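Local atomic coordinates of type IV secretion system protein VirB11 (PDB entry 2GZA), a protein that hydrolyses ATP as the hexameric VirB11 ATPase of the Brucella suis type IV secretion system, which could be required to establish the replication niche in the host. Residues E27-W32 / P63-E68; H69-G74 / G113-T118; T75-F80 / P90-I95. All coordinates share one frame; numbering follows the deposited sequence.

How the interactions relate
The three interactions follow helix 67-81 from its start to its end. Interaction 1 joins the residues leading into the helix to segment 27-32, interaction 2 lays residues 69-74 of the helix on 113-118, and interaction 3 lays its last turns on 90-95. The centres of interactions 1 and 2 lie about 10 Å apart, those of interactions 2 and 3 about 10 Å, and those of interactions 1 and 3 about 17 Å. Tyr-67 CD1 of interaction 1 touches Gly-113 O of interaction 2 at 3.5 Å, and Gly-74 O of interaction 2 meets Leu-92 CD1 of interaction 3 at 3.9 Å. Interactions 2 and 3 reach the same antiparallel sheet. All three lie away from the predicted ATP-binding P-loop.

Interaction 1: E27-W32 / P63-E68; sequences EPLRPW and PNLDYE
Pro-28 and Leu-65 carry the contact between segments 27-32 and 63-68. The contact across the two segments is apolar. One methyl of Leu-65 lies against the CB-CG side of the proline ring, with Leu-65 CD1 at 3.7 Å from Pro-28 CB and 3.9 Å from Pro-28 CG. Leu-65 holds its CG opposite the backbone N (chi1 -173°), which sends the branched end across to the other segment. Its second methyl serves a different neighbour: CD2 of Leu-65 comes within 4.2 Å of CD2 of Leu-29. The leucine fork thus meets two consecutive residues of the 3-10 turn 27-29, the proline with one prong and the leucine with the other. Asn-64 adds little, its carbonyl O standing 4.4 Å from Pro-28 CG.

Polar bonds shape each segment separately. The backbone N of Arg-30 donates to Glu-27 O at 3.1 Å, which closes the turn that presents Pro-28 and Leu-29. On the other side Asp-66 occupies the N-cap position of helix 67-81; its side chain caps a backbone N at the start of that helix, and its OD1 also makes a weak hydrogen bond with His-69 ND1.

The indole of Trp-32 does not touch 63-68; it packs within its own segment, where Pro-31 CB covers one face near its margin, and meets the ring of Tyr-60.

Leu-29 and Leu-65 both pack on Val-43 of strand 40-43 and Val-49 of strand 48-52, and Leu-65 reaches Leu-70 of helix 67-81, while Pro-28 touches His-69. The contact therefore lies over two adjacent strands of the antiparallel sheet, where the start of helix 67-81 meets the 3-10 turn leading into helix 30-34.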
loop_
_atom_site.group_PDB
_atom_site.type_symbol
_atom_site.label_atom_id
_atom_site.label_comp_id
_atom_site.label_asym_id
_atom_site.label_seq_id
_atom_site.Cartn_x
_atom_site.Cartn_y
_atom_site.Cartn_z
ATOM N N GLU C 27 31.225 9.002 44.855
ATOM C CA GLU C 27 31.957 8.564 46.052
ATOM C C GLU C 27 31.228 7.626 47.011
ATOM O O GLU C 27 31.832 6.668 47.493
ATOM C CB GLU C 27 32.484 9.774 46.834
ATOM C CG GLU C 27 34.002 9.947 46.781
ATOM C CD GLU C 27 34.743 9.039 47.754
ATOM O OE1 GLU C 27 35.423 9.561 48.658
ATOM O OE2 GLU C 27 34.650 7.806 47.626
ATOM N N PRO C 28 29.943 7.902 47.324
ATOM C CA PRO C 28 29.261 6.981 48.232
ATOM C C PRO C 28 28.969 5.606 47.636
ATOM O O PRO C 28 28.549 4.715 48.373
ATOM C CB PRO C 28 27.948 7.706 48.556
ATOM C CG PRO C 28 28.122 9.107 48.081
ATOM C CD PRO C 28 29.058 9.017 46.939
ATOM N N LEU C 29 29.199 5.442 46.333
ATOM C CA LEU C 29 28.994 4.165 45.635
ATOM C C LEU C 29 30.317 3.483 45.289
ATOM O O LEU C 29 30.339 2.415 44.667
ATOM C CB LEU C 29 28.140 4.370 44.376
ATOM C CG LEU C 29 26.735 4.952 44.583
ATOM C CD1 LEU C 29 26.025 5.188 43.260
ATOM C CD2 LEU C 29 25.892 4.069 45.502
ATOM N N ARG C 30 31.406 4.107 45.726
ATOM C CA ARG C 30 32.772 3.664 45.454
ATOM C C ARG C 30 33.035 2.193 45.796
ATOM O O ARG C 30 33.605 1.482 44.973
ATOM C CB ARG C 30 33.767 4.606 46.150
ATOM C CG ARG C 30 35.105 4.797 45.427
ATOM C CD ARG C 30 35.094 5.971 44.435
ATOM N NE ARG C 30 34.363 5.681 43.202
ATOM C CZ ARG C 30 34.813 4.901 42.224
ATOM N NH1 ARG C 30 35.997 4.315 42.328
ATOM N NH2 ARG C 30 34.077 4.693 41.140
ATOM N N PRO C 31 32.611 1.730 46.991
ATOM C CA PRO C 31 32.813 0.320 47.362
ATOM C C PRO C 31 32.244 -0.688 46.359
ATOM O O PRO C 31 32.932 -1.660 46.028
ATOM C CB PRO C 31 32.096 0.212 48.711
ATOM C CG PRO C 31 32.143 1.588 49.264
ATOM C CD PRO C 31 31.964 2.483 48.082
ATOM N N TRP C 32 31.022 -0.442 45.881
ATOM C CA TRP C 32 30.346 -1.341 44.950
ATOM C C TRP C 32 30.889 -1.197 43.536
ATOM O O TRP C 32 30.951 -2.164 42.776
ATOM C CB TRP C 32 28.837 -1.079 44.959
ATOM C CG TRP C 32 28.227 -1.280 46.304
ATOM C CD1 TRP C 32 27.757 -2.448 46.819
ATOM C CD2 TRP C 32 28.034 -0.290 47.317
ATOM N NE1 TRP C 32 27.280 -2.249 48.089
ATOM C CE2 TRP C 32 27.438 -0.931 48.417
ATOM C CE3 TRP C 32 28.311 1.075 47.401
ATOM C CZ2 TRP C 32 27.106 -0.254 49.585
ATOM C CZ3 TRP C 32 27.983 1.748 48.562
ATOM C CH2 TRP C 32 27.388 1.083 49.639
ATOM N N PRO C 63 23.160 5.390 54.613
ATOM C CA PRO C 63 22.460 6.609 55.041
ATOM C C PRO C 63 23.027 7.924 54.501
ATOM O O PRO C 63 22.251 8.838 54.230
ATOM C CB PRO C 63 22.509 6.537 56.575
ATOM C CG PRO C 63 22.784 5.086 56.883
ATOM C CD PRO C 63 23.685 4.635 55.764
ATOM N N ASN C 64 24.347 8.015 54.322
ATOM C CA ASN C 64 24.956 9.241 53.814
ATOM C C ASN C 64 24.778 9.410 52.290
ATOM O O ASN C 64 25.656 9.938 51.591
ATOM C CB ASN C 64 26.418 9.339 54.295
ATOM C CG ASN C 64 26.530 9.292 55.837
ATOM O OD1 ASN C 64 25.969 10.139 56.549
ATOM N ND2 ASN C 64 27.264 8.302 56.347
ATOM N N LEU C 65 23.610 8.968 51.805
ATOM C CA LEU C 65 23.254 9.007 50.395
ATOM C C LEU C 65 21.827 9.560 50.280
ATOM O O LEU C 65 20.879 8.837 49.973
ATOM C CB LEU C 65 23.358 7.596 49.798
ATOM C CG LEU C 65 23.201 7.369 48.297
ATOM C CD1 LEU C 65 24.408 7.897 47.540
ATOM C CD2 LEU C 65 23.018 5.890 48.037
ATOM N N ASP C 66 21.670 10.847 50.554
ATOM C CA ASP C 66 20.329 11.415 50.551
ATOM C C ASP C 66 19.851 11.822 49.162
ATOM O O ASP C 66 20.554 11.620 48.171
ATOM C CB ASP C 66 20.163 12.527 51.591
ATOM C CG ASP C 66 21.196 13.614 51.456
ATOM O OD1 ASP C 66 21.984 13.589 50.485
ATOM O OD2 ASP C 66 21.217 14.498 52.333
ATOM N N TYR C 67 18.630 12.353 49.108
ATOM C CA TYR C 67 17.999 12.800 47.872
ATOM C C TYR C 67 18.874 13.806 47.120
ATOM O O TYR C 67 19.110 13.646 45.921
ATOM C CB TYR C 67 16.610 13.382 48.190
ATOM C CG TYR C 67 15.795 13.858 47.004
ATOM C CD1 TYR C 67 15.095 12.959 46.199
ATOM C CD2 TYR C 67 15.700 15.213 46.708
ATOM C CE1 TYR C 67 14.334 13.403 45.111
ATOM C CE2 TYR C 67 14.946 15.666 45.634
ATOM C CZ TYR C 67 14.268 14.763 44.838
ATOM O OH TYR C 67 13.527 15.232 43.780
ATOM N N GLU C 68 19.378 14.809 47.838
ATOM C CA GLU C 68 20.158 15.905 47.251
ATOM C C GLU C 68 21.461 15.438 46.595
ATOM O O GLU C 68 21.862 15.966 45.560
ATOM C CB GLU C 68 20.435 16.999 48.291
ATOM C CG GLU C 68 19.184 17.539 49.009
ATOM C CD GLU C 68 18.074 17.988 48.055
ATOM O OE1 GLU C 68 18.383 18.678 47.061
ATOM O OE2 GLU C 68 16.895 17.652 48.302
#

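Interaction 2: H69-G74 / G113-T118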
loop_
_atom_site.group_PDB
_atom_site.type_symbol
_atom_site.label_atom_id
_atom_site.label_comp_id
_atom_site.label_asym_id
_atom_site.label_seq_id
_atom_site.Cartn_x
_atom_site.Cartn_y
_atom_site.Cartn_z
ATOM N N HIS C 69 22.102 14.447 47.208
ATOM C CA HIS C 69 23.259 13.753 46.642
ATOM C C HIS C 69 22.974 13.248 45.230
ATOM O O HIS C 69 23.770 13.443 44.306
ATOM C CB HIS C 69 23.589 12.535 47.510
ATOM C CG HIS C 69 24.802 12.694 48.373
ATOM N ND1 HIS C 69 24.831 13.513 49.479
ATOM C CD2 HIS C 69 26.020 12.100 48.312
ATOM C CE1 HIS C 69 26.022 13.435 50.049
ATOM N NE2 HIS C 69 26.763 12.585 49.360
ATOM N N LEU C 70 21.830 12.580 45.091
ATOM C CA LEU C 70 21.425 11.939 43.841
ATOM C C LEU C 70 21.021 12.960 42.782
ATOM O O LEU C 70 21.266 12.748 41.592
ATOM C CB LEU C 70 20.276 10.958 44.086
ATOM C CG LEU C 70 20.411 9.953 45.232
ATOM C CD1 LEU C 70 19.049 9.372 45.592
ATOM C CD2 LEU C 70 21.422 8.847 44.918
ATOM N N ILE C 71 20.413 14.062 43.228
ATOM C CA ILE C 71 20.079 15.188 42.362
ATOM C C ILE C 71 21.364 15.693 41.711
ATOM O O ILE C 71 21.462 15.794 40.485
ATOM C CB ILE C 71 19.364 16.343 43.154
ATOM C CG1 ILE C 71 17.954 15.929 43.609
ATOM C CG2 ILE C 71 19.309 17.647 42.344
ATOM C CD1 ILE C 71 16.904 15.846 42.501
ATOM N N SER C 72 22.347 15.980 42.561
ATOM C CA SER C 72 23.667 16.449 42.151
ATOM C C SER C 72 24.377 15.457 41.243
ATOM O O SER C 72 25.060 15.855 40.296
ATOM C CB SER C 72 24.555 16.686 43.383
ATOM O OG SER C 72 23.980 17.608 44.285
ATOM N N LEU C 73 24.237 14.174 41.560
ATOM C CA LEU C 73 24.800 13.103 40.742
ATOM C C LEU C 73 24.244 13.167 39.331
ATOM O O LEU C 73 25.004 13.096 38.369
ATOM C CB LEU C 73 24.539 11.734 41.374
ATOM C CG LEU C 73 24.841 10.474 40.556
ATOM C CD1 LEU C 73 26.289 10.405 40.109
ATOM C CD2 LEU C 73 24.494 9.248 41.355
ATOM N N GLY C 74 22.924 13.321 39.224
ATOM C CA GLY C 74 22.250 13.438 37.935
ATOM C C GLY C 74 22.795 14.566 37.089
ATOM O O GLY C 74 23.219 14.356 35.952
ATOM N N GLY C 113 10.398 12.226 45.795
ATOM C CA GLY C 113 11.366 12.083 46.864
ATOM C C GLY C 113 12.318 10.926 46.642
ATOM O O GLY C 113 13.034 10.534 47.565
ATOM N N THR C 114 12.312 10.367 45.429
ATOM C CA THR C 114 13.261 9.314 45.023
ATOM C C THR C 114 13.950 9.660 43.705
ATOM O O THR C 114 13.401 10.384 42.879
ATOM C CB THR C 114 12.587 7.927 44.826
ATOM O OG1 THR C 114 11.776 7.947 43.645
ATOM C CG2 THR C 114 11.729 7.538 46.020
ATOM N N ILE C 115 15.159 9.132 43.531
ATOM C CA ILE C 115 15.844 9.117 42.244
ATOM C C ILE C 115 16.200 7.665 41.951
ATOM O O ILE C 115 16.604 6.932 42.856
ATOM C CB ILE C 115 17.140 9.952 42.275
ATOM C CG1 ILE C 115 16.875 11.367 42.804
ATOM C CG2 ILE C 115 17.842 9.950 40.908
ATOM C CD1 ILE C 115 16.197 12.299 41.830
ATOM N N SER C 116 16.046 7.246 40.702
ATOM C CA SER C 116 16.473 5.908 40.309
ATOM C C SER C 116 17.773 5.941 39.524
ATOM O O SER C 116 17.873 6.603 38.486
ATOM C CB SER C 116 15.396 5.173 39.501
ATOM O OG SER C 116 15.852 3.880 39.134
ATOM N N VAL C 117 18.762 5.211 40.031
ATOM C CA VAL C 117 20.064 5.088 39.393
ATOM C C VAL C 117 20.329 3.625 39.079
ATOM O O VAL C 117 20.134 2.757 39.930
ATOM C CB VAL C 117 21.192 5.670 40.298
ATOM C CG1 VAL C 117 22.575 5.191 39.871
ATOM C CG2 VAL C 117 21.150 7.176 40.284
ATOM N N THR C 118 20.750 3.351 37.853
ATOM C CA THR C 118 21.210 2.015 37.508
ATOM C C THR C 118 22.538 2.090 36.783
ATOM O O THR C 118 22.654 2.712 35.731
ATOM C CB THR C 118 20.187 1.251 36.680
ATOM O OG1 THR C 118 18.941 1.230 37.385
ATOM C CG2 THR C 118 20.679 -0.178 36.450
#
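Leu-70, Ile-71 and Leu-73 meet Ile-115 and Val-117 with no flat side chain between them, so neither ring faces nor ring edges enter the contact. The imidazole of His-69 lies on another side of the helix, away from 113-118.

Leu-70 and Ile-115 run past each other in opposite directions. Leu-70 CB lies 3.7 Å from Ile-115 CG1, and further out Leu-70 CD1 comes within 3.9 Å of Ile-115 CB. Ile-71 reaches the same isoleucine from the flank: the two side chains cross at about a right angle, ending with Ile-71 CD1 at 3.7 Å from Ile-115 CD1. Ile-115 points its CG1 away from its own carbonyl carbon (chi1 -52°), which places that branch beside the helix.

This is helix-on-sheet packing: helix 67-81 lies across one face of the six-stranded antiparallel sheet, and Ile-115 and Val-117, two residues apart, both point to it. Between them Ser-116 points to the other side and pairs through its backbone with Val-105.

Leu-73 makes the looser step, its CD2 at 4.1 Å from Val-117 CG2. Val-117 also packs on Val-43, Ile-102 and Ile-104 of the flanking strands, and helix 13-26 adds His-25 and Leu-26 against Leu-73.

Interaction 3: T75-F80 / P90-I95; sequences TATARF and PVLSAI
Leu-92 sets its end against Ala-78 and Thr-77, and this is the close part of the contact. Leu-92 CD1 lies 3.5 Å from Ala-78 CB and 3.7 Å from Ala-78 CA, so the methyl rests on the helix surface. The leucine has CG opposite its backbone N (chi1 -160°), an extension that carries both methyls from the strand to the helix. Thr-77 meets the same fork at an angle, with OG1 at 4.0 Å from CD1 and 4.1 Å from CD2 of Leu-92. That hydroxyl has its polar partner in its own helix, in a hydrogen bond with Gly-74 O, so the leucine methyls meet an oxygen already engaged. The threonine side chain also touches Ile-104 and Val-22.

Toward the end of the strand the packing opens. Ala-94 CB points to the helix but comes no nearer than 4.6 Å, to Thr-77 O, while Ile-95, an exposed residue, turns its side chain away and contributes its carbonyl. Phe-80 receives that oxygen at the rim of its ring, near the ring plane, with CE2 at 4.0 Å from Ile-95 O. The ring otherwise leans on Pro-97 and on Ala-19 and Val-22 of helix 13-26.

The helical segment 75-80 and strand 91-95 cross at 62°, their axes 8.6 Å apart at closest approach. Helix 67-81 links two three-stranded antiparallel meanders, 40-43/48-52/57-61 and 91-95/101-105/116-120, which join into one sheet; here its final turns lie over 91-95, one of the two edge strands within this chain, in an alpha+beta arrangement with helix 13-26 packed alongside.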
loop_
_atom_site.group_PDB
_atom_site.type_symbol
_atom_site.label_atom_id
_atom_site.label_comp_id
_atom_site.label_asym_id
_atom_site.label_seq_id
_atom_site.Cartn_x
_atom_site.Cartn_y
_atom_site.Cartn_z
ATOM N N THR C 75 22.796 15.766 37.655
ATOM C CA THR C 75 23.235 16.959 36.937
ATOM C C THR C 75 24.677 16.836 36.460
ATOM O O THR C 75 24.987 17.164 35.314
ATOM C CB THR C 75 23.064 18.241 37.782
ATOM O OG1 THR C 75 23.913 18.179 38.934
ATOM C CG2 THR C 75 21.606 18.414 38.217
ATOM N N ALA C 76 25.549 16.346 37.336
ATOM C CA ALA C 76 26.958 16.151 37.007
ATOM C C ALA C 76 27.136 15.206 35.828
ATOM O O ALA C 76 27.955 15.473 34.942
ATOM C CB ALA C 76 27.732 15.662 38.222
ATOM N N THR C 77 26.360 14.124 35.811
ATOM C CA THR C 77 26.429 13.147 34.732
ATOM C C THR C 77 25.878 13.740 33.439
ATOM O O THR C 77 26.421 13.489 32.360
ATOM C CB THR C 77 25.698 11.834 35.081
ATOM O OG1 THR C 77 24.299 12.083 35.251
ATOM C CG2 THR C 77 26.257 11.227 36.353
ATOM N N ALA C 78 24.818 14.541 33.563
ATOM C CA ALA C 78 24.228 15.263 32.434
ATOM C C ALA C 78 25.267 16.152 31.765
ATOM O O ALA C 78 25.486 16.063 30.557
ATOM C CB ALA C 78 23.030 16.094 32.896
ATOM N N ARG C 79 25.911 16.993 32.573
ATOM C CA ARG C 79 26.977 17.900 32.127
ATOM C C ARG C 79 28.133 17.186 31.442
ATOM O O ARG C 79 28.777 17.752 30.564
ATOM C CB ARG C 79 27.586 18.635 33.317
ATOM C CG ARG C 79 26.693 19.613 34.041
ATOM C CD ARG C 79 27.433 20.110 35.264
ATOM N NE ARG C 79 26.549 20.587 36.323
ATOM C CZ ARG C 79 26.841 20.539 37.619
ATOM N NH1 ARG C 79 27.990 20.018 38.036
ATOM N NH2 ARG C 79 25.973 20.999 38.507
ATOM N N PHE C 80 28.413 15.963 31.880
ATOM C CA PHE C 80 29.525 15.173 31.359
ATOM C C PHE C 80 29.264 14.743 29.916
ATOM O O PHE C 80 30.201 14.535 29.139
ATOM C CB PHE C 80 29.779 13.976 32.279
ATOM C CG PHE C 80 31.057 13.237 31.995
ATOM C CD1 PHE C 80 32.294 13.857 32.149
ATOM C CD2 PHE C 80 31.024 11.909 31.600
ATOM C CE1 PHE C 80 33.477 13.171 31.889
ATOM C CE2 PHE C 80 32.199 11.214 31.339
ATOM C CZ PHE C 80 33.430 11.847 31.487
ATOM N N PRO C 90 13.494 14.250 32.559
ATOM C CA PRO C 90 13.806 13.465 33.747
ATOM C C PRO C 90 14.423 12.077 33.526
ATOM O O PRO C 90 14.706 11.381 34.500
ATOM C CB PRO C 90 12.436 13.331 34.424
ATOM C CG PRO C 90 11.403 13.660 33.340
ATOM C CD PRO C 90 12.136 13.959 32.077
ATOM N N VAL C 91 14.624 11.679 32.276
ATOM C CA VAL C 91 15.260 10.397 31.975
ATOM C C VAL C 91 16.595 10.633 31.279
ATOM O O VAL C 91 16.661 11.312 30.258
ATOM C CB VAL C 91 14.335 9.475 31.148
ATOM C CG1 VAL C 91 15.067 8.218 30.719
ATOM C CG2 VAL C 91 13.103 9.118 31.961
ATOM N N LEU C 92 17.657 10.072 31.851
ATOM C CA LEU C 92 19.012 10.299 31.362
ATOM C C LEU C 92 19.773 8.996 31.154
ATOM O O LEU C 92 19.783 8.135 32.027
ATOM C CB LEU C 92 19.774 11.188 32.348
ATOM C CG LEU C 92 21.018 11.960 31.893
ATOM C CD1 LEU C 92 21.267 13.073 32.858
ATOM C CD2 LEU C 92 22.268 11.101 31.789
ATOM N N SER C 93 20.401 8.864 29.989
ATOM C CA SER C 93 21.319 7.761 29.711
ATOM C C SER C 93 22.704 8.316 29.448
ATOM O O SER C 93 22.857 9.297 28.720
ATOM C CB SER C 93 20.859 6.938 28.514
ATOM O OG SER C 93 19.637 6.289 28.791
ATOM N N ALA C 94 23.711 7.687 30.043
ATOM C CA ALA C 94 25.093 8.142 29.915
ATOM C C ALA C 94 26.105 7.013 30.045
ATOM O O ALA C 94 25.809 5.948 30.587
ATOM C CB ALA C 94 25.393 9.232 30.934
ATOM N N ILE C 95 27.300 7.265 29.523
ATOM C CA ILE C 95 28.432 6.366 29.669
ATOM C C ILE C 95 29.476 7.079 30.518
ATOM O O ILE C 95 30.003 8.119 30.123
ATOM C CB ILE C 95 29.010 5.959 28.308
ATOM C CG1 ILE C 95 28.053 4.977 27.629
ATOM C CG2 ILE C 95 30.406 5.350 28.478
ATOM C CD1 ILE C 95 28.284 4.787 26.130
#